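Local coordinates for sulfite dehydrogenase (Paracoccus pantotrophus, PDB 2XTS), which probably oxidises protein-bound sulfane sulfur at a molybdenum-molybdopterin centre and passes the electrons to heme c within the sulfane dehydrogenase complex SoxCD, at residues G93-P98 against L230-K235; E337-S342 against I373-V378. All blocks are in the same frame, centred on the assembly; numbering follows the deposited sequence.

Contact 1: G93-P98 against L230-K235; sequences GLVEKP and LGIYDK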
ATOM      1  N   GLY A  93     -21.509 -28.045   9.478  1.00 11.04           N
ATOM      2  CA  GLY A  93     -20.920 -29.009  10.400  1.00 10.65           C
ATOM      3  C   GLY A  93     -21.553 -28.890  11.769  1.00 10.48           C
ATOM      4  O   GLY A  93     -22.788 -28.833  11.892  1.00 11.98           O
ATOM      5  N   LEU A  94     -20.720 -28.843  12.796  1.00 11.00           N
ATOM      6  CA  LEU A  94     -21.193 -28.812  14.192  1.00 11.67           C
ATOM      7  C   LEU A  94     -21.627 -27.393  14.572  1.00 12.08           C
ATOM      8  O   LEU A  94     -21.022 -26.728  15.420  1.00 11.98           O
ATOM      9  CB  LEU A  94     -20.136 -29.396  15.146  1.00 11.73           C
ATOM     10  CG  LEU A  94     -19.937 -30.900  15.009  1.00 12.99           C
ATOM     11  CD1 LEU A  94     -18.688 -31.321  15.761  1.00 13.02           C
ATOM     12  CD2 LEU A  94     -21.153 -31.670  15.521  1.00 15.07           C
ATOM     13  N   VAL A  95     -22.671 -26.940  13.881  1.00 12.66           N
ATOM     14  CA  VAL A  95     -23.292 -25.647  14.100  1.00 12.92           C
ATOM     15  C   VAL A  95     -24.788 -25.836  14.262  1.00 13.88           C
ATOM     16  O   VAL A  95     -25.361 -26.810  13.768  1.00 14.00           O
ATOM     17  CB  VAL A  95     -23.007 -24.674  12.943  1.00 12.77           C
ATOM     18  CG1 VAL A  95     -21.506 -24.353  12.880  1.00 14.53           C
ATOM     19  CG2 VAL A  95     -23.519 -25.208  11.614  1.00 12.42           C
ATOM     20  N   GLU A  96     -25.415 -24.888  14.945  1.00 14.23           N
ATOM     21  CA  GLU A  96     -26.862 -24.967  15.159  1.00 14.96           C
ATOM     22  C   GLU A  96     -27.645 -24.766  13.879  1.00 14.56           C
ATOM     23  O   GLU A  96     -28.658 -25.415  13.661  1.00 15.92           O
ATOM     24  CB  GLU A  96     -27.327 -23.960  16.214  1.00 16.04           C
ATOM     25  CG  GLU A  96     -26.716 -24.168  17.589  1.00 20.26           C
ATOM     26  CD  GLU A  96     -27.208 -25.426  18.290  1.00 25.17           C
ATOM     27  OE1 GLU A  96     -26.616 -25.781  19.333  1.00 29.54           O
ATOM     28  OE2 GLU A  96     -28.177 -26.066  17.817  1.00 29.66           O
ATOM     29  N   LYS A  97     -27.164 -23.891  13.001  1.00 13.95           N
ATOM     30  CA  LYS A  97     -27.801 -23.661  11.707  1.00 14.11           C
ATOM     31  C   LYS A  97     -26.714 -23.452  10.657  1.00 12.69           C
ATOM     32  O   LYS A  97     -25.975 -22.476  10.749  1.00 12.63           O
ATOM     33  CB  LYS A  97     -28.716 -22.425  11.747  1.00 14.89           C
ATOM     34  CG  LYS A  97     -29.535 -22.237  10.479  1.00 16.04           C
ATOM     35  CD  LYS A  97     -30.411 -21.005  10.526  1.00 19.69           C
ATOM     36  CE  LYS A  97     -31.682 -21.239  11.312  1.00 21.81           C
ATOM     37  NZ  LYS A  97     -32.557 -20.035  11.212  1.00 25.12           N
ATOM     38  N   PRO A  98     -26.607 -24.359   9.674  1.00 11.78           N
ATOM     39  CA  PRO A  98     -25.631 -24.134   8.618  1.00 11.50           C
ATOM     40  C   PRO A  98     -26.122 -22.999   7.735  1.00 10.86           C
ATOM     41  O   PRO A  98     -27.326 -22.886   7.468  1.00 11.17           O
ATOM     42  CB  PRO A  98     -25.632 -25.444   7.857  1.00 11.17           C
ATOM     43  CG  PRO A  98     -27.030 -25.967   8.034  1.00 13.33           C
ATOM     44  CD  PRO A  98     -27.435 -25.543   9.401  1.00 12.74           C
ATOM     45  N   LEU A 230     -16.382 -22.921   5.617  1.00  8.73           N
ATOM     46  CA  LEU A 230     -15.887 -23.106   6.979  1.00  9.04           C
ATOM     47  C   LEU A 230     -16.694 -24.250   7.592  1.00  9.10           C
ATOM     48  O   LEU A 230     -17.887 -24.101   7.874  1.00 10.22           O
ATOM     49  CB  LEU A 230     -16.031 -21.831   7.809  1.00  9.61           C
ATOM     50  CG  LEU A 230     -15.527 -20.533   7.189  1.00 10.46           C
ATOM     51  CD1 LEU A 230     -15.845 -19.363   8.129  1.00 11.77           C
ATOM     52  CD2 LEU A 230     -14.026 -20.609   6.886  1.00 10.50           C
ATOM     53  N   GLY A 231     -16.056 -25.391   7.758  1.00  8.43           N
ATOM     54  CA  GLY A 231     -16.700 -26.573   8.323  1.00  9.03           C
ATOM     55  C   GLY A 231     -16.264 -26.752   9.747  1.00  9.32           C
ATOM     56  O   GLY A 231     -15.081 -26.654  10.051  1.00  9.76           O
ATOM     57  N   ILE A 232     -17.204 -27.026  10.643  1.00  9.60           N
ATOM     58  CA  ILE A 232     -16.876 -27.199  12.056  1.00 10.27           C
ATOM     59  C   ILE A 232     -16.951 -28.682  12.383  1.00 10.20           C
ATOM     60  O   ILE A 232     -17.989 -29.294  12.203  1.00 10.67           O
ATOM     61  CB  ILE A 232     -17.836 -26.415  12.948  1.00 11.22           C
ATOM     62  CG1 ILE A 232     -17.893 -24.931  12.525  1.00 12.68           C
ATOM     63  CG2 ILE A 232     -17.413 -26.569  14.408  1.00 12.90           C
ATOM     64  CD1 ILE A 232     -16.534 -24.217  12.449  1.00 13.46           C
ATOM     65  N   TYR A 233     -15.847 -29.245  12.845  1.00  9.88           N
ATOM     66  CA  TYR A 233     -15.708 -30.678  13.101  1.00 10.39           C
ATOM     67  C   TYR A 233     -15.209 -30.900  14.532  1.00 10.07           C
ATOM     68  O   TYR A 233     -14.747 -29.968  15.216  1.00 10.42           O
ATOM     69  CB  TYR A 233     -14.749 -31.306  12.052  1.00 10.37           C
ATOM     70  CG  TYR A 233     -15.191 -31.135  10.627  1.00 11.63           C
ATOM     71  CD1 TYR A 233     -16.172 -31.925  10.085  1.00 14.60           C
ATOM     72  CD2 TYR A 233     -14.603 -30.221   9.815  1.00 13.05           C
ATOM     73  CE1 TYR A 233     -16.595 -31.757   8.778  1.00 15.57           C
ATOM     74  CE2 TYR A 233     -15.014 -30.053   8.511  1.00 13.03           C
ATOM     75  CZ  TYR A 233     -15.994 -30.823   7.986  1.00 12.68           C
ATOM     76  OH  TYR A 233     -16.372 -30.610   6.678  1.00 12.96           O
ATOM     77  N   ASP A 234     -15.280 -32.154  14.971  1.00 10.75           N
ATOM     78  CA  ASP A 234     -14.840 -32.524  16.317  1.00 11.41           C
ATOM     79  C   ASP A 234     -13.377 -32.921  16.383  1.00 11.37           C
ATOM     80  O   ASP A 234     -12.834 -33.128  17.450  1.00 12.55           O
ATOM     81  CB  ASP A 234     -15.760 -33.600  16.939  1.00 11.95           C
ATOM     82  CG  ASP A 234     -15.749 -34.924  16.186  1.00 14.30           C
ATOM     83  OD1 ASP A 234     -15.057 -35.065  15.148  1.00 17.79           O
ATOM     84  OD2 ASP A 234     -16.463 -35.846  16.658  1.00 19.58           O
ATOM     85  N   LYS A 235     -12.733 -32.966  15.222  1.00 11.10           N
ATOM     86  CA  LYS A 235     -11.318 -33.346  15.091  1.00 10.98           C
ATOM     87  C   LYS A 235     -10.751 -32.725  13.830  1.00 10.05           C
ATOM     88  O   LYS A 235     -11.506 -32.292  12.978  1.00  9.97           O
ATOM     89  CB  LYS A 235     -11.126 -34.860  15.030  1.00 12.01           C
ATOM     90  CG  LYS A 235     -11.888 -35.551  13.967  1.00 15.38           C
ATOM     91  CD  LYS A 235     -11.729 -37.061  14.067  1.00 19.08           C
ATOM     92  CE  LYS A 235     -12.140 -37.617  15.438  1.00 21.66           C
ATOM     93  NZ  LYS A 235     -12.393 -39.105  15.512  1.00 25.96           N
TER
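V95 lays its CG1 methyl against CG1 of I232, 3.7 Å away, the two side chains crossing at about a right angle. CG1 of I232 stands anti to its own carbonyl carbon (chi1 -54°), which turns this branch to V95 and leaves CG2 to approach CB of L94 at 4.0 Å. L94 reaches further along the other segment: its CD1 rests on the backbone where Y233 passes into D234, 3.6 Å from N of D234. One hydrogen bond joins the backbones, from N of L94 to O of I232 (2.8 Å). Here the parallel pairing of strands 89-93 and 227-233 in the mixed sheet of the molybdopterin-binding domain comes to its end, G93 bridging I232. L94 then centres an inverse gamma turn, closed by a weak bond from N of V95 to O of G93, and the chain leaves the sheet. The backbone angles of G93 by themselves call for glycine, and a CB there would probably also collide with O of I232. I232 also packs on L157 of helix 153-160, while Y233 and D234 hydrogen-bond through their side chains to D18 and Q26 of the neighbouring cytochrome chain.

Contact 2: E337-S342 against I373-V378; sequences EMLLQS and IQTWWV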
ATOM      1  N   GLU A 337      36.170  -6.387   3.397  1.00 12.49           N
ATOM      2  CA  GLU A 337      35.181  -7.431   3.301  1.00 11.93           C
ATOM      3  C   GLU A 337      34.372  -7.497   4.586  1.00 11.47           C
ATOM      4  O   GLU A 337      34.887  -7.252   5.658  1.00 11.91           O
ATOM      5  CB  GLU A 337      35.864  -8.766   3.040  1.00 12.11           C
ATOM      6  CG  GLU A 337      36.496  -8.907   1.672  1.00 15.72           C
ATOM      7  CD  GLU A 337      37.013 -10.315   1.396  1.00 19.02           C
ATOM      8  OE1 GLU A 337      36.620 -11.268   2.100  1.00 19.29           O
ATOM      9  OE2 GLU A 337      37.844 -10.463   0.479  1.00 24.28           O
ATOM     10  N   MET A 338      33.089  -7.845   4.478  1.00 10.59           N
ATOM     11  CA  MET A 338      32.241  -8.005   5.642  1.00 10.23           C
ATOM     12  C   MET A 338      31.438  -9.283   5.514  1.00  9.50           C
ATOM     13  O   MET A 338      31.227  -9.779   4.400  1.00  9.86           O
ATOM     14  CB  MET A 338      31.280  -6.818   5.827  1.00 11.01           C
ATOM     15  CG  MET A 338      31.962  -5.469   5.975  1.00 11.78           C
ATOM     16  SD  MET A 338      30.803  -4.129   6.256  1.00 13.38           S
ATOM     17  CE  MET A 338      30.031  -3.970   4.641  1.00 13.04           C
ATOM     18  N   LEU A 339      31.029  -9.815   6.660  1.00  9.00           N
ATOM     19  CA  LEU A 339      30.065 -10.902   6.718  1.00  9.37           C
ATOM     20  C   LEU A 339      28.868 -10.377   7.488  1.00  9.29           C
ATOM     21  O   LEU A 339      28.831 -10.381   8.719  1.00 10.48           O
ATOM     22  CB  LEU A 339      30.668 -12.139   7.374  1.00  9.45           C
ATOM     23  CG  LEU A 339      31.715 -12.871   6.533  1.00 10.39           C
ATOM     24  CD1 LEU A 339      32.484 -13.837   7.432  1.00 11.19           C
ATOM     25  CD2 LEU A 339      31.112 -13.581   5.317  1.00 11.86           C
ATOM     26  N   LEU A 340      27.871  -9.921   6.739  1.00  8.57           N
ATOM     27  CA  LEU A 340      26.717  -9.267   7.354  1.00  8.23           C
ATOM     28  C   LEU A 340      25.711 -10.296   7.826  1.00  8.87           C
ATOM     29  O   LEU A 340      25.386 -11.230   7.092  1.00  9.34           O
ATOM     30  CB  LEU A 340      26.003  -8.345   6.359  1.00  9.22           C
ATOM     31  CG  LEU A 340      26.790  -7.218   5.710  1.00  9.51           C
ATOM     32  CD1 LEU A 340      25.908  -6.481   4.738  1.00 10.32           C
ATOM     33  CD2 LEU A 340      27.356  -6.282   6.769  1.00 12.68           C
ATOM     34  N   GLN A 341      25.177 -10.087   9.026  1.00  8.33           N
ATOM     35  CA  GLN A 341      24.094 -10.897   9.558  1.00  7.82           C
ATOM     36  C   GLN A 341      23.142 -10.021  10.354  1.00  7.18           C
ATOM     37  O   GLN A 341      23.563  -9.009  10.933  1.00  7.98           O
ATOM     38  CB  GLN A 341      24.628 -11.968  10.500  1.00  8.61           C
ATOM     39  CG  GLN A 341      25.554 -12.985   9.881  1.00  9.15           C
ATOM     40  CD  GLN A 341      25.978 -14.053  10.852  1.00 10.41           C
ATOM     41  OE1 GLN A 341      25.977 -13.854  12.058  1.00 10.41           O
ATOM     42  NE2 GLN A 341      26.324 -15.223  10.309  1.00 10.79           N
ATOM     43  N   SER A 342      21.879 -10.431  10.408  1.00  8.04           N
ATOM     44  CA  SER A 342      20.922  -9.831  11.292  1.00  7.56           C
ATOM     45  C   SER A 342      20.274 -10.917  12.145  1.00  7.73           C
ATOM     46  O   SER A 342      20.083 -12.062  11.695  1.00  7.95           O
ATOM     47  CB  SER A 342      19.889  -9.021  10.524  1.00  8.13           C
ATOM     48  OG  SER A 342      19.159  -9.798   9.592  1.00  8.56           O
ATOM     49  N   ILE A 373      19.547 -17.453  10.606  1.00  8.25           N
ATOM     50  CA  ILE A 373      20.254 -16.222  10.293  1.00  8.18           C
ATOM     51  C   ILE A 373      20.895 -16.325   8.928  1.00  8.34           C
ATOM     52  O   ILE A 373      21.597 -17.281   8.627  1.00  9.90           O
ATOM     53  CB  ILE A 373      21.322 -15.912  11.385  1.00  8.69           C
ATOM     54  CG1 ILE A 373      20.649 -15.536  12.708  1.00  9.38           C
ATOM     55  CG2 ILE A 373      22.312 -14.841  10.975  1.00  9.11           C
ATOM     56  CD1 ILE A 373      21.615 -15.525  13.903  1.00  9.03           C
ATOM     57  N   GLN A 374      20.649 -15.312   8.106  1.00  8.59           N
ATOM     58  CA  GLN A 374      21.231 -15.178   6.781  1.00  9.15           C
ATOM     59  C   GLN A 374      22.552 -14.408   6.854  1.00  9.11           C
ATOM     60  O   GLN A 374      22.654 -13.416   7.577  1.00 12.20           O
ATOM     61  CB  GLN A 374      20.247 -14.394   5.887  1.00  9.23           C
ATOM     62  CG  GLN A 374      20.772 -14.110   4.485  1.00  8.98           C
ATOM     63  CD  GLN A 374      20.985 -15.356   3.643  1.00  9.02           C
ATOM     64  OE1 GLN A 374      22.099 -15.654   3.165  1.00 11.36           O
ATOM     65  NE2 GLN A 374      19.939 -16.106   3.471  1.00  9.65           N
ATOM     66  N   THR A 375      23.550 -14.857   6.106  1.00  8.74           N
ATOM     67  CA  THR A 375      24.837 -14.186   6.012  1.00  8.57           C
ATOM     68  C   THR A 375      25.037 -13.668   4.598  1.00  8.34           C
ATOM     69  O   THR A 375      24.804 -14.392   3.619  1.00  8.35           O
ATOM     70  CB  THR A 375      25.971 -15.161   6.306  1.00  9.47           C
ATOM     71  OG1 THR A 375      25.742 -15.801   7.568  1.00 10.47           O
ATOM     72  CG2 THR A 375      27.337 -14.469   6.341  1.00 10.67           C
ATOM     73  N   TRP A 376      25.479 -12.418   4.487  1.00  8.22           N
ATOM     74  CA  TRP A 376      25.945 -11.876   3.211  1.00  7.95           C
ATOM     75  C   TRP A 376      27.451 -11.626   3.269  1.00  8.52           C
ATOM     76  O   TRP A 376      27.948 -10.947   4.184  1.00  9.31           O
ATOM     77  CB  TRP A 376      25.315 -10.522   2.857  1.00  8.08           C
ATOM     78  CG  TRP A 376      23.829 -10.471   2.778  1.00  7.84           C
ATOM     79  CD1 TRP A 376      23.054  -9.507   3.349  1.00  7.95           C
ATOM     80  CD2 TRP A 376      22.914 -11.368   2.100  1.00  7.28           C
ATOM     81  NE1 TRP A 376      21.737  -9.735   3.074  1.00  8.68           N
ATOM     82  CE2 TRP A 376      21.621 -10.864   2.309  1.00  7.13           C
ATOM     83  CE3 TRP A 376      23.066 -12.510   1.309  1.00  8.09           C
ATOM     84  CZ2 TRP A 376      20.493 -11.490   1.807  1.00  7.65           C
ATOM     85  CZ3 TRP A 376      21.949 -13.122   0.797  1.00  9.02           C
ATOM     86  CH2 TRP A 376      20.686 -12.619   1.048  1.00  8.13           C
ATOM     87  N   TRP A 377      28.158 -12.152   2.281  1.00  8.51           N
ATOM     88  CA  TRP A 377      29.569 -11.816   2.105  1.00  8.34           C
ATOM     89  C   TRP A 377      29.684 -10.593   1.207  1.00  8.93           C
ATOM     90  O   TRP A 377      29.379 -10.662   0.034  1.00  9.74           O
ATOM     91  CB  TRP A 377      30.315 -13.008   1.518  1.00  8.80           C
ATOM     92  CG  TRP A 377      31.778 -12.803   1.285  1.00  8.53           C
ATOM     93  CD1 TRP A 377      32.633 -12.035   1.997  1.00 11.40           C
ATOM     94  CD2 TRP A 377      32.560 -13.452   0.284  1.00 10.45           C
ATOM     95  NE1 TRP A 377      33.918 -12.156   1.503  1.00 12.86           N
ATOM     96  CE2 TRP A 377      33.900 -13.039   0.462  1.00 11.99           C
ATOM     97  CE3 TRP A 377      32.267 -14.379  -0.722  1.00 11.70           C
ATOM     98  CZ2 TRP A 377      34.934 -13.483  -0.361  1.00 13.19           C
ATOM     99  CZ3 TRP A 377      33.306 -14.820  -1.551  1.00 13.27           C
ATOM    100  CH2 TRP A 377      34.616 -14.369  -1.360  1.00 14.53           C
ATOM    101  N   VAL A 378      30.111  -9.476   1.797  1.00  9.16           N
ATOM    102  CA  VAL A 378      30.382  -8.253   1.049  1.00 10.25           C
ATOM    103  C   VAL A 378      31.859  -8.260   0.700  1.00 10.74           C
ATOM    104  O   VAL A 378      32.710  -8.281   1.578  1.00 10.66           O
ATOM    105  CB  VAL A 378      30.038  -6.985   1.856  1.00  9.80           C
ATOM    106  CG1 VAL A 378      30.349  -5.712   1.058  1.00 12.60           C
ATOM    107  CG2 VAL A 378      28.571  -6.989   2.278  1.00 10.52           C
TER
HETATM  108  O   HOH W   1      22.748 -11.240   5.894  1.00 18.98           O
HETATM  109  O   HOH W   2      19.035 -13.206   9.340  1.00 10.44           O
HETATM  110  O   HOH W   3      20.420 -10.916   7.130  1.00 11.40           O
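L340 and V378 form the apolar centre, CD1 of L340 lying 3.7 Å from CG2 of V378 on the face that also carries M338 and W376. M338 runs alongside V378, and its bend at chi3 (-72°) swings CE to within 4.0 Å of V378 CG1. W333 of strand 325-333 packs on both M338 and V378. Beneath these side chains, strands 338-346 and 375-378 pair antiparallel in the large sheet of the E-set-like dimerisation domain. M338 with V378 and L340 with W376 are hydrogen-bonded pairs, each joined by two backbone bonds.

On the other face, L339 CD2 meets CB of W377 at 3.9 Å. Q341 and T375 lie side by side, and NE2 of Q341 donates to OG1 of T375 (2.9 Å) close to its own amide plane. One water donates to both O of L340 and O of Q374; farther on, where the strands part, another joins O of S342 to N of Q374.

At the opposite end, NE1 of W377 donates to OE1 of E337 (2.9 Å), which lies in the indole plane, although the donor stands 61° out of the carboxylate plane. The W377 side chain also packs on I174 of the neighbouring cytochrome chain. A leucine in place of W377 would probably leave the E337 carboxylate without this donor and open a gap beside I174 of the cytochrome chain. Being neutral, the indole can orient the carboxylate but would not neutralise its probable charge, which E337 carries at an exposed position.

From the N terminus, the chain first reaches G93-P98, just after strand 89-93, and contact 1 closes when L230-K235 returns beside it after 131 intervening residues. That long excursion includes helix 153-160 and strand 168-173, so the contact joins parts of the molybdopterin-binding domain far apart in sequence. Contact 2 opens only afterwards and closes a much shorter loop of 30 residues, including helix 355-362, to pair neighbouring strands of the dimerisation domain. The two therefore follow in series, neither nested nor crossed. They lie on opposite sides of the chain's centre, with centres 50 Å apart, yet each has residues touching a cytochrome chain.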